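PDB 3PBP: nucleoporin NUP82 from Saccharomyces cerevisiae, which serves as a structural constituent of the nuclear pore complex and has an N-terminal domain, the part modelled here, that contains the region interacting with NUP116. Local coordinates for residues Phe132-Ile142 against Ile151-Ser159; Thr300-Asp308 against Ser362-Leu373. The protein carries 1 engineered substitution. All coordinates share one frame; numbering follows the deposited sequence.

Interaction 1 of 2, residues Phe132-Ile142 against Ile151-Ser159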
loop_
_atom_site.group_PDB
_atom_site.type_symbol
_atom_site.label_atom_id
_atom_site.label_comp_id
_atom_site.label_asym_id
_atom_site.label_seq_id
_atom_site.Cartn_x
_atom_site.Cartn_y
_atom_site.Cartn_z
ATOM N N PHE A 132 11.556 -1.228 -4.047
ATOM C CA PHE A 132 11.783 -1.951 -5.296
ATOM C C PHE A 132 10.585 -2.900 -5.437
ATOM O O PHE A 132 10.057 -3.384 -4.437
ATOM C CB PHE A 132 13.035 -2.800 -5.210
ATOM C CG PHE A 132 14.277 -2.090 -5.586
ATOM C CD1 PHE A 132 14.499 -1.695 -6.907
ATOM C CD2 PHE A 132 15.243 -1.819 -4.626
ATOM C CE1 PHE A 132 15.678 -1.032 -7.266
ATOM C CE2 PHE A 132 16.425 -1.160 -4.969
ATOM C CZ PHE A 132 16.644 -0.765 -6.293
ATOM N N HIS A 133 10.135 -3.164 -6.656
ATOM C CA HIS A 133 9.037 -4.102 -6.808
ATOM C C HIS A 133 9.725 -5.453 -6.620
ATOM O O HIS A 133 10.680 -5.779 -7.321
ATOM C CB HIS A 133 8.387 -3.984 -8.186
ATOM C CG HIS A 133 7.097 -4.735 -8.302
ATOM N ND1 HIS A 133 7.027 -6.113 -8.263
ATOM C CD2 HIS A 133 5.824 -4.299 -8.449
ATOM C CE1 HIS A 133 5.768 -6.492 -8.386
ATOM N NE2 HIS A 133 5.016 -5.411 -8.499
ATOM N N PRO A 134 9.247 -6.256 -5.664
ATOM C CA PRO A 134 9.815 -7.568 -5.360
ATOM C C PRO A 134 9.874 -8.530 -6.535
ATOM O O PRO A 134 10.717 -9.421 -6.561
ATOM C CB PRO A 134 8.906 -8.095 -4.252
ATOM C CG PRO A 134 8.213 -6.891 -3.738
ATOM C CD PRO A 134 7.969 -6.082 -4.960
ATOM N N LYS A 135 8.994 -8.368 -7.513
ATOM C CA LYS A 135 9.015 -9.307 -8.617
ATOM C C LYS A 135 9.184 -8.730 -10.018
ATOM O O LYS A 135 8.520 -9.141 -10.969
ATOM C CB LYS A 135 7.775 -10.188 -8.552
ATOM C CG LYS A 135 7.877 -11.301 -7.542
ATOM C CD LYS A 135 6.706 -12.236 -7.711
ATOM C CE LYS A 135 6.966 -13.598 -7.097
ATOM N NZ LYS A 135 5.788 -14.513 -7.333
ATOM N N SER A 136 10.084 -7.772 -10.149
ATOM C CA SER A 136 10.346 -7.189 -11.448
ATOM C C SER A 136 11.606 -7.855 -11.977
ATOM O O SER A 136 12.559 -8.104 -11.238
ATOM C CB SER A 136 10.539 -5.673 -11.329
ATOM O OG SER A 136 11.394 -5.359 -10.240
ATOM N N TYR A 137 11.595 -8.182 -13.256
ATOM C CA TYR A 137 12.752 -8.799 -13.882
ATOM C C TYR A 137 13.933 -7.811 -13.805
ATOM O O TYR A 137 13.798 -6.625 -14.115
ATOM C CB TYR A 137 12.413 -9.139 -15.334
ATOM C CG TYR A 137 13.547 -9.739 -16.117
ATOM C CD1 TYR A 137 14.059 -10.994 -15.798
ATOM C CD2 TYR A 137 14.116 -9.045 -17.182
ATOM C CE1 TYR A 137 15.109 -11.539 -16.522
ATOM C CE2 TYR A 137 15.165 -9.582 -17.911
ATOM C CZ TYR A 137 15.655 -10.824 -17.578
ATOM O OH TYR A 137 16.699 -11.338 -18.309
ATOM N N ARG A 138 15.083 -8.304 -13.370
ATOM C CA ARG A 138 16.265 -7.466 -13.231
ATOM C C ARG A 138 16.049 -6.266 -12.300
ATOM O O ARG A 138 16.699 -5.236 -12.460
ATOM C CB ARG A 138 16.732 -6.975 -14.601
ATOM C CG ARG A 138 17.120 -8.092 -15.551
ATOM C CD ARG A 138 18.375 -7.744 -16.326
ATOM N NE ARG A 138 18.176 -6.641 -17.262
ATOM C CZ ARG A 138 19.065 -5.672 -17.474
ATOM N NH1 ARG A 138 20.220 -5.666 -16.808
ATOM N NH2 ARG A 138 18.800 -4.707 -18.353
ATOM N N ASP A 139 15.142 -6.404 -11.332
ATOM C CA ASP A 139 14.851 -5.346 -10.359
ATOM C C ASP A 139 14.600 -4.002 -11.014
ATOM O O ASP A 139 14.880 -2.966 -10.414
ATOM C CB ASP A 139 16.019 -5.186 -9.387
ATOM C CG ASP A 139 16.266 -6.431 -8.558
ATOM O OD1 ASP A 139 15.349 -6.842 -7.815
ATOM O OD2 ASP A 139 17.374 -7.001 -8.641
ATOM N N SER A 140 14.052 -4.027 -12.226
ATOM C CA SER A 140 13.801 -2.819 -13.012
ATOM C C SER A 140 12.625 -1.938 -12.642
ATOM O O SER A 140 12.317 -0.997 -13.377
ATOM C CB SER A 140 13.658 -3.189 -14.488
ATOM O OG SER A 140 12.587 -4.100 -14.662
ATOM N N CYS A 141 11.970 -2.205 -11.521
ATOM C CA CYS A 141 10.824 -1.388 -11.163
ATOM C C CYS A 141 10.843 -0.807 -9.744
ATOM O O CYS A 141 10.991 -1.542 -8.770
ATOM C CB CYS A 141 9.559 -2.211 -11.374
ATOM S SG CYS A 141 8.042 -1.388 -10.879
ATOM N N ILE A 142 10.709 0.514 -9.624
ATOM C CA ILE A 142 10.674 1.121 -8.299
ATOM C C ILE A 142 9.307 1.748 -8.052
ATOM O O ILE A 142 8.713 2.385 -8.928
ATOM C CB ILE A 142 11.780 2.200 -8.076
ATOM C CG1 ILE A 142 11.603 3.367 -9.047
ATOM C CG2 ILE A 142 13.155 1.563 -8.192
ATOM C CD1 ILE A 142 12.507 4.538 -8.724
ATOM N N ILE A 151 0.854 6.857 -5.810
ATOM C CA ILE A 151 1.858 5.786 -5.872
ATOM C C ILE A 151 2.275 5.609 -7.329
ATOM O O ILE A 151 1.447 5.336 -8.193
ATOM C CB ILE A 151 1.290 4.459 -5.313
ATOM C CG1 ILE A 151 0.831 4.667 -3.861
ATOM C CG2 ILE A 151 2.352 3.363 -5.390
ATOM C CD1 ILE A 151 -0.019 3.545 -3.302
ATOM N N THR A 152 3.565 5.758 -7.597
ATOM C CA THR A 152 4.072 5.666 -8.965
ATOM C C THR A 152 5.096 4.553 -9.222
ATOM O O THR A 152 5.948 4.253 -8.374
ATOM C CB THR A 152 4.727 7.017 -9.370
ATOM O OG1 THR A 152 3.881 8.095 -8.947
ATOM C CG2 THR A 152 4.944 7.090 -10.876
HETATM N N MSE A 153 5.016 3.954 -10.403
HETATM C CA MSE A 153 5.955 2.909 -10.767
HETATM C C MSE A 153 6.821 3.374 -11.925
HETATM O O MSE A 153 6.324 3.717 -12.993
HETATM C CB MSE A 153 5.230 1.631 -11.171
HETATM C CG MSE A 153 4.710 0.791 -10.029
HETATM SE SE MSE A 153 3.973 -0.886 -10.703
HETATM C CE MSE A 153 2.124 -0.384 -10.968
ATOM N N PHE A 154 8.126 3.383 -11.703
ATOM C CA PHE A 154 9.079 3.801 -12.723
ATOM C C PHE A 154 9.819 2.578 -13.262
ATOM O O PHE A 154 10.200 1.681 -12.499
ATOM C CB PHE A 154 10.122 4.762 -12.132
ATOM C CG PHE A 154 9.584 6.116 -11.767
ATOM C CD1 PHE A 154 9.313 7.064 -12.749
ATOM C CD2 PHE A 154 9.393 6.464 -10.433
ATOM C CE1 PHE A 154 8.870 8.333 -12.407
ATOM C CE2 PHE A 154 8.948 7.738 -10.082
ATOM C CZ PHE A 154 8.687 8.674 -11.067
ATOM N N ASP A 155 10.020 2.538 -14.574
ATOM C CA ASP A 155 10.769 1.454 -15.158
ATOM C C ASP A 155 12.206 1.947 -15.312
ATOM O O ASP A 155 12.541 2.659 -16.257
ATOM C CB ASP A 155 10.224 1.066 -16.519
ATOM C CG ASP A 155 10.872 -0.210 -17.051
ATOM O OD1 ASP A 155 12.096 -0.387 -16.855
ATOM O OD2 ASP A 155 10.161 -1.034 -17.669
ATOM N N ILE A 156 13.038 1.571 -14.349
ATOM C CA ILE A 156 14.451 1.924 -14.304
ATOM C C ILE A 156 15.231 1.693 -15.608
ATOM O O ILE A 156 16.155 2.445 -15.922
ATOM C CB ILE A 156 15.131 1.117 -13.180
ATOM C CG1 ILE A 156 14.813 1.744 -11.832
ATOM C CG2 ILE A 156 16.610 1.026 -13.408
ATOM C CD1 ILE A 156 15.487 1.013 -10.699
ATOM N N LEU A 157 14.860 0.663 -16.363
ATOM C CA LEU A 157 15.570 0.321 -17.593
ATOM C C LEU A 157 14.888 0.667 -18.913
ATOM O O LEU A 157 15.249 0.102 -19.944
ATOM C CB LEU A 157 15.869 -1.181 -17.609
ATOM C CG LEU A 157 16.504 -1.790 -16.368
ATOM C CD1 LEU A 157 16.686 -3.273 -16.582
ATOM C CD2 LEU A 157 17.830 -1.125 -16.095
ATOM N N ASN A 158 13.926 1.582 -18.925
ATOM C CA ASN A 158 13.262 1.864 -20.193
ATOM C C ASN A 158 12.573 3.220 -20.253
ATOM O O ASN A 158 11.518 3.410 -19.641
ATOM C CB ASN A 158 12.247 0.751 -20.480
ATOM C CG ASN A 158 11.860 0.673 -21.939
ATOM O OD1 ASN A 158 11.309 1.621 -22.505
ATOM N ND2 ASN A 158 12.145 -0.467 -22.562
ATOM N N SER A 159 13.164 4.155 -20.999
ATOM C CA SER A 159 12.596 5.499 -21.142
ATOM C C SER A 159 11.405 5.510 -22.086
ATOM O O SER A 159 10.663 6.496 -22.147
ATOM C CB SER A 159 13.646 6.481 -21.651
ATOM O OG SER A 159 14.669 6.657 -20.695
#

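Interaction 2 of 2, residues Thr300-Asp308 against Ser362-Leu373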
loop_
_atom_site.group_PDB
_atom_site.type_symbol
_atom_site.label_atom_id
_atom_site.label_comp_id
_atom_site.label_asym_id
_atom_site.label_seq_id
_atom_site.Cartn_x
_atom_site.Cartn_y
_atom_site.Cartn_z
ATOM N N THR A 300 0.818 2.859 12.643
ATOM C CA THR A 300 2.098 3.451 12.246
ATOM C C THR A 300 2.807 2.796 11.062
ATOM O O THR A 300 3.167 3.474 10.090
ATOM C CB THR A 300 3.089 3.446 13.415
ATOM O OG1 THR A 300 2.442 3.916 14.594
ATOM C CG2 THR A 300 4.254 4.366 13.110
ATOM N N ASN A 301 3.027 1.484 11.161
ATOM C CA ASN A 301 3.705 0.743 10.108
ATOM C C ASN A 301 3.022 -0.559 9.770
ATOM O O ASN A 301 2.177 -1.053 10.507
ATOM C CB ASN A 301 5.143 0.425 10.511
ATOM C CG ASN A 301 5.883 1.636 11.025
ATOM O OD1 ASN A 301 5.734 2.014 12.188
ATOM N ND2 ASN A 301 6.678 2.263 10.160
ATOM N N ILE A 302 3.399 -1.110 8.630
ATOM C CA ILE A 302 2.860 -2.383 8.208
ATOM C C ILE A 302 4.021 -3.216 7.652
ATOM O O ILE A 302 4.924 -2.705 6.976
ATOM C CB ILE A 302 1.735 -2.203 7.160
ATOM C CG1 ILE A 302 1.107 -3.563 6.854
ATOM C CG2 ILE A 302 2.270 -1.542 5.892
ATOM C CD1 ILE A 302 -0.123 -3.480 5.942
ATOM N N ALA A 303 4.013 -4.498 7.975
ATOM C CA ALA A 303 5.070 -5.384 7.534
ATOM C C ALA A 303 4.472 -6.710 7.153
ATOM O O ALA A 303 3.410 -7.090 7.641
ATOM C CB ALA A 303 6.090 -5.590 8.655
ATOM N N THR A 304 5.176 -7.425 6.291
ATOM C CA THR A 304 4.711 -8.719 5.853
ATOM C C THR A 304 5.768 -9.741 6.222
ATOM O O THR A 304 6.938 -9.562 5.918
ATOM C CB THR A 304 4.443 -8.691 4.344
ATOM O OG1 THR A 304 3.101 -8.246 4.115
ATOM C CG2 THR A 304 4.616 -10.043 3.749
ATOM N N ILE A 305 5.349 -10.801 6.906
ATOM C CA ILE A 305 6.274 -11.838 7.339
ATOM C C ILE A 305 5.902 -13.200 6.800
ATOM O O ILE A 305 4.783 -13.684 6.978
ATOM C CB ILE A 305 6.339 -11.956 8.873
ATOM C CG1 ILE A 305 6.714 -10.608 9.483
ATOM C CG2 ILE A 305 7.350 -13.020 9.269
ATOM C CD1 ILE A 305 5.557 -9.618 9.524
ATOM N N LEU A 306 6.876 -13.831 6.164
ATOM C CA LEU A 306 6.684 -15.136 5.580
ATOM C C LEU A 306 6.660 -16.229 6.658
ATOM O O LEU A 306 7.493 -16.255 7.557
ATOM C CB LEU A 306 7.797 -15.367 4.560
ATOM C CG LEU A 306 7.530 -16.408 3.486
ATOM C CD1 LEU A 306 6.233 -16.106 2.773
ATOM C CD2 LEU A 306 8.676 -16.400 2.519
ATOM N N ILE A 307 5.686 -17.124 6.551
ATOM C CA ILE A 307 5.489 -18.228 7.489
ATOM C C ILE A 307 6.063 -19.568 6.999
ATOM O O ILE A 307 6.550 -20.371 7.790
ATOM C CB ILE A 307 3.994 -18.391 7.771
ATOM C CG1 ILE A 307 3.612 -17.558 8.976
ATOM C CG2 ILE A 307 3.627 -19.833 7.982
ATOM C CD1 ILE A 307 2.128 -17.661 9.255
ATOM N N ASP A 308 5.985 -19.817 5.697
ATOM C CA ASP A 308 6.520 -21.046 5.134
ATOM C C ASP A 308 7.103 -20.787 3.749
ATOM O O ASP A 308 7.565 -19.682 3.474
ATOM C CB ASP A 308 5.435 -22.115 5.049
ATOM C CG ASP A 308 4.288 -21.715 4.150
ATOM O OD1 ASP A 308 4.480 -20.842 3.277
ATOM O OD2 ASP A 308 3.193 -22.292 4.310
ATOM N N SER A 362 9.884 1.624 13.929
ATOM C CA SER A 362 9.906 0.915 12.647
ATOM C C SER A 362 9.921 -0.604 12.756
ATOM O O SER A 362 10.321 -1.166 13.777
ATOM C CB SER A 362 11.099 1.340 11.808
ATOM O OG SER A 362 12.228 0.583 12.181
ATOM N N LEU A 363 9.472 -1.254 11.681
ATOM C CA LEU A 363 9.415 -2.716 11.591
ATOM C C LEU A 363 10.355 -3.171 10.476
ATOM O O LEU A 363 10.427 -2.538 9.413
ATOM C CB LEU A 363 7.993 -3.177 11.277
ATOM C CG LEU A 363 6.928 -2.740 12.278
ATOM C CD1 LEU A 363 5.567 -3.221 11.808
ATOM C CD2 LEU A 363 7.269 -3.294 13.666
ATOM N N ILE A 364 11.072 -4.265 10.715
ATOM C CA ILE A 364 12.029 -4.770 9.736
ATOM C C ILE A 364 12.010 -6.290 9.687
ATOM O O ILE A 364 11.777 -6.945 10.703
ATOM C CB ILE A 364 13.463 -4.301 10.090
ATOM C CG1 ILE A 364 13.524 -2.776 10.089
ATOM C CG2 ILE A 364 14.465 -4.868 9.105
ATOM C CD1 ILE A 364 14.867 -2.207 10.445
ATOM N N THR A 365 12.245 -6.845 8.500
ATOM C CA THR A 365 12.280 -8.296 8.325
ATOM C C THR A 365 13.467 -8.689 7.485
ATOM O O THR A 365 13.917 -7.928 6.633
ATOM C CB THR A 365 11.036 -8.851 7.610
ATOM O OG1 THR A 365 10.599 -7.908 6.625
ATOM C CG2 THR A 365 9.926 -9.156 8.601
ATOM N N LEU A 366 13.970 -9.888 7.745
ATOM C CA LEU A 366 15.097 -10.420 7.005
ATOM C C LEU A 366 14.603 -11.690 6.339
ATOM O O LEU A 366 14.309 -12.683 7.010
ATOM C CB LEU A 366 16.272 -10.719 7.945
ATOM C CG LEU A 366 16.878 -9.482 8.614
ATOM C CD1 LEU A 366 17.929 -9.898 9.613
ATOM C CD2 LEU A 366 17.480 -8.569 7.562
ATOM N N PRO A 367 14.491 -11.664 5.001
ATOM C CA PRO A 367 14.031 -12.784 4.168
ATOM C C PRO A 367 14.526 -14.147 4.638
ATOM O O PRO A 367 13.809 -15.141 4.559
ATOM C CB PRO A 367 14.574 -12.421 2.791
ATOM C CG PRO A 367 14.430 -10.926 2.781
ATOM C CD PRO A 367 14.940 -10.535 4.162
ATOM N N GLU A 368 15.754 -14.185 5.133
ATOM C CA GLU A 368 16.350 -15.428 5.605
ATOM C C GLU A 368 15.722 -16.055 6.859
ATOM O O GLU A 368 16.024 -17.208 7.187
ATOM C CB GLU A 368 17.843 -15.225 5.863
ATOM C CG GLU A 368 18.691 -14.869 4.644
ATOM C CD GLU A 368 18.407 -13.481 4.105
ATOM O OE1 GLU A 368 18.182 -12.560 4.914
ATOM O OE2 GLU A 368 18.426 -13.307 2.867
ATOM N N GLN A 369 14.862 -15.319 7.565
ATOM C CA GLN A 369 14.253 -15.859 8.780
ATOM C C GLN A 369 12.740 -15.798 8.797
ATOM O O GLN A 369 12.170 -14.724 8.949
ATOM C CB GLN A 369 14.777 -15.118 10.002
ATOM C CG GLN A 369 16.286 -15.076 10.101
ATOM C CD GLN A 369 16.755 -15.097 11.539
ATOM O OE1 GLN A 369 17.160 -16.147 12.057
ATOM N NE2 GLN A 369 16.685 -13.939 12.205
ATOM N N LEU A 370 12.095 -16.954 8.665
ATOM C CA LEU A 370 10.639 -17.026 8.664
ATOM C C LEU A 370 10.054 -16.693 10.027
ATOM O O LEU A 370 10.723 -16.820 11.049
ATOM C CB LEU A 370 10.176 -18.429 8.274
ATOM C CG LEU A 370 10.594 -19.004 6.920
ATOM C CD1 LEU A 370 9.785 -20.250 6.676
ATOM C CD2 LEU A 370 10.343 -18.007 5.793
ATOM N N GLY A 371 8.798 -16.268 10.030
ATOM C CA GLY A 371 8.106 -15.946 11.268
ATOM C C GLY A 371 8.799 -15.096 12.313
ATOM O O GLY A 371 8.448 -15.180 13.491
ATOM N N LYS A 372 9.770 -14.288 11.905
ATOM C CA LYS A 372 10.477 -13.423 12.842
ATOM C C LYS A 372 10.415 -11.988 12.357
ATOM O O LYS A 372 10.594 -11.708 11.174
ATOM C CB LYS A 372 11.940 -13.836 12.992
ATOM C CG LYS A 372 12.154 -15.212 13.605
ATOM C CD LYS A 372 13.642 -15.506 13.770
ATOM C CE LYS A 372 13.893 -16.937 14.220
ATOM N NZ LYS A 372 15.358 -17.178 14.362
ATOM N N LEU A 373 10.181 -11.074 13.282
ATOM C CA LEU A 373 10.072 -9.673 12.943
ATOM C C LEU A 373 10.897 -8.834 13.906
ATOM O O LEU A 373 10.879 -9.063 15.110
ATOM C CB LEU A 373 8.601 -9.267 13.017
ATOM C CG LEU A 373 8.264 -7.785 13.055
ATOM C CD1 LEU A 373 8.515 -7.175 11.707
ATOM C CD2 LEU A 373 6.818 -7.611 13.457
#

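Interaction 1 of 2, residues Phe132-Ile142 against Ile151-Ser159
M153, built as selenomethionine, opens the pairing: its CG and SE both sit beside the SG of C141, with CG 4.1 Å from that sulfur. C141 SG gets there by standing anti to its own amide nitrogen (chi1 176°). At F154 the backbones lock together. F154 N reaches I142 O at 3.0 Å and I142 N reaches F154 O at 3.1 Å, both donors lying in the carbonyl planes, so this is a hydrogen-bonded antiparallel pair. Beyond the backbone, I142 CG1 lies 3.7 Å from F154 CB, and its CD1 comes obliquely to the ring. T152 CG2 lies over one face of that ring, near the rim, and Y114, on strand 110-115 of the preceding sheet, meets it too.

D155 pairs with C141 without hydrogen bonds, and its OD1 turns back to accept from L157 N, an Asx turn within the type I turn D155-N158. Its OD2 goes to S214. Next comes I156, whose N bonds S140 O at 2.8 Å, bent to 134° and tilted from the carbonyl plane. Its CD1 packs 3.5 Å from I142 CG2 and also meets the edge of the F132 ring, at CE1. L157 finishes the walk: its side chain crosses that of R138 at about a right angle, with CD1 over one face of the guanidinium and 3.7 Å from S140 CB.

Taken together, this is the open end of the β hairpin 141-146/151-155, the two middle strands of a four-stranded antiparallel sheet that forms one blade of the seven-bladed β-propeller.

Interaction 2 of 2, residues Thr300-Asp308 against Ser362-Leu373
The flat amide of N301 approaches S362 through ND2, which comes to 4.3 Å from the S362 CA in plain van der Waals contact; neither segment brings an aromatic ring. The other flat side-chain amide, that of Q369, takes a bond within its own segment from K372 NZ, which sits above the plane of the OE1 carbonyl, 56° out of it. Nearer the backbone, N301 CB packs against L363, with CD1 3.9 Å away. That same CD1 touches A303 CB, so the one methyl spans two residues of strand 300-306. L363 CG stands beside its own backbone N, which sends the branch toward the facing strand.

Strands 300-306 and 362-364 run nearly parallel, 8° apart with axes 7.0 Å from each other, yet belong to different sheets. Each is an edge strand of its own sheet, consistent with the innermost strands of successive propeller blades, and side chains rather than backbone bonds fill the space between these two.

Further along, I305 divides its branches: CG1 meets T365 CG2 at 3.6 Å, while CG2 rests on the CA of G371. G371 has a positive phi, a conformation that favours glycine, and its N donates to L306 O at 2.8 Å, nearly straight at 171°. L370 lies side by side with L306, both pointing the same way. Its CD2 is 3.9 Å from L306 CB, and its CD1 reaches past to I307 O and D308 CA. With L370 cut back to an alanine, a gap would probably open beside L306 CB, and the contacts of CD1 with I307 O and D308 CA would be lost. D308 itself turns its carboxylate to G310, N312 and N398.

Overall arrangement
Interaction 1 comes first along the chain and closes before interaction 2 opens. Their centres lie 22 Å apart and their nearest atoms about 9 Å, so they do not touch. They share no sheet: 132-142 and 151-159 pair inside one blade, the sheet of strands 127-132 to 164-166, whereas 300-308 and 362-373 join two others, the sheets holding 299-306 and 362-364. One contact thus shows how a single blade is stitched by backbone bonds, the other how successive blades pack around the propeller. Both fall within the region that interacts with NUP116, and no second chain of the assembly touches either.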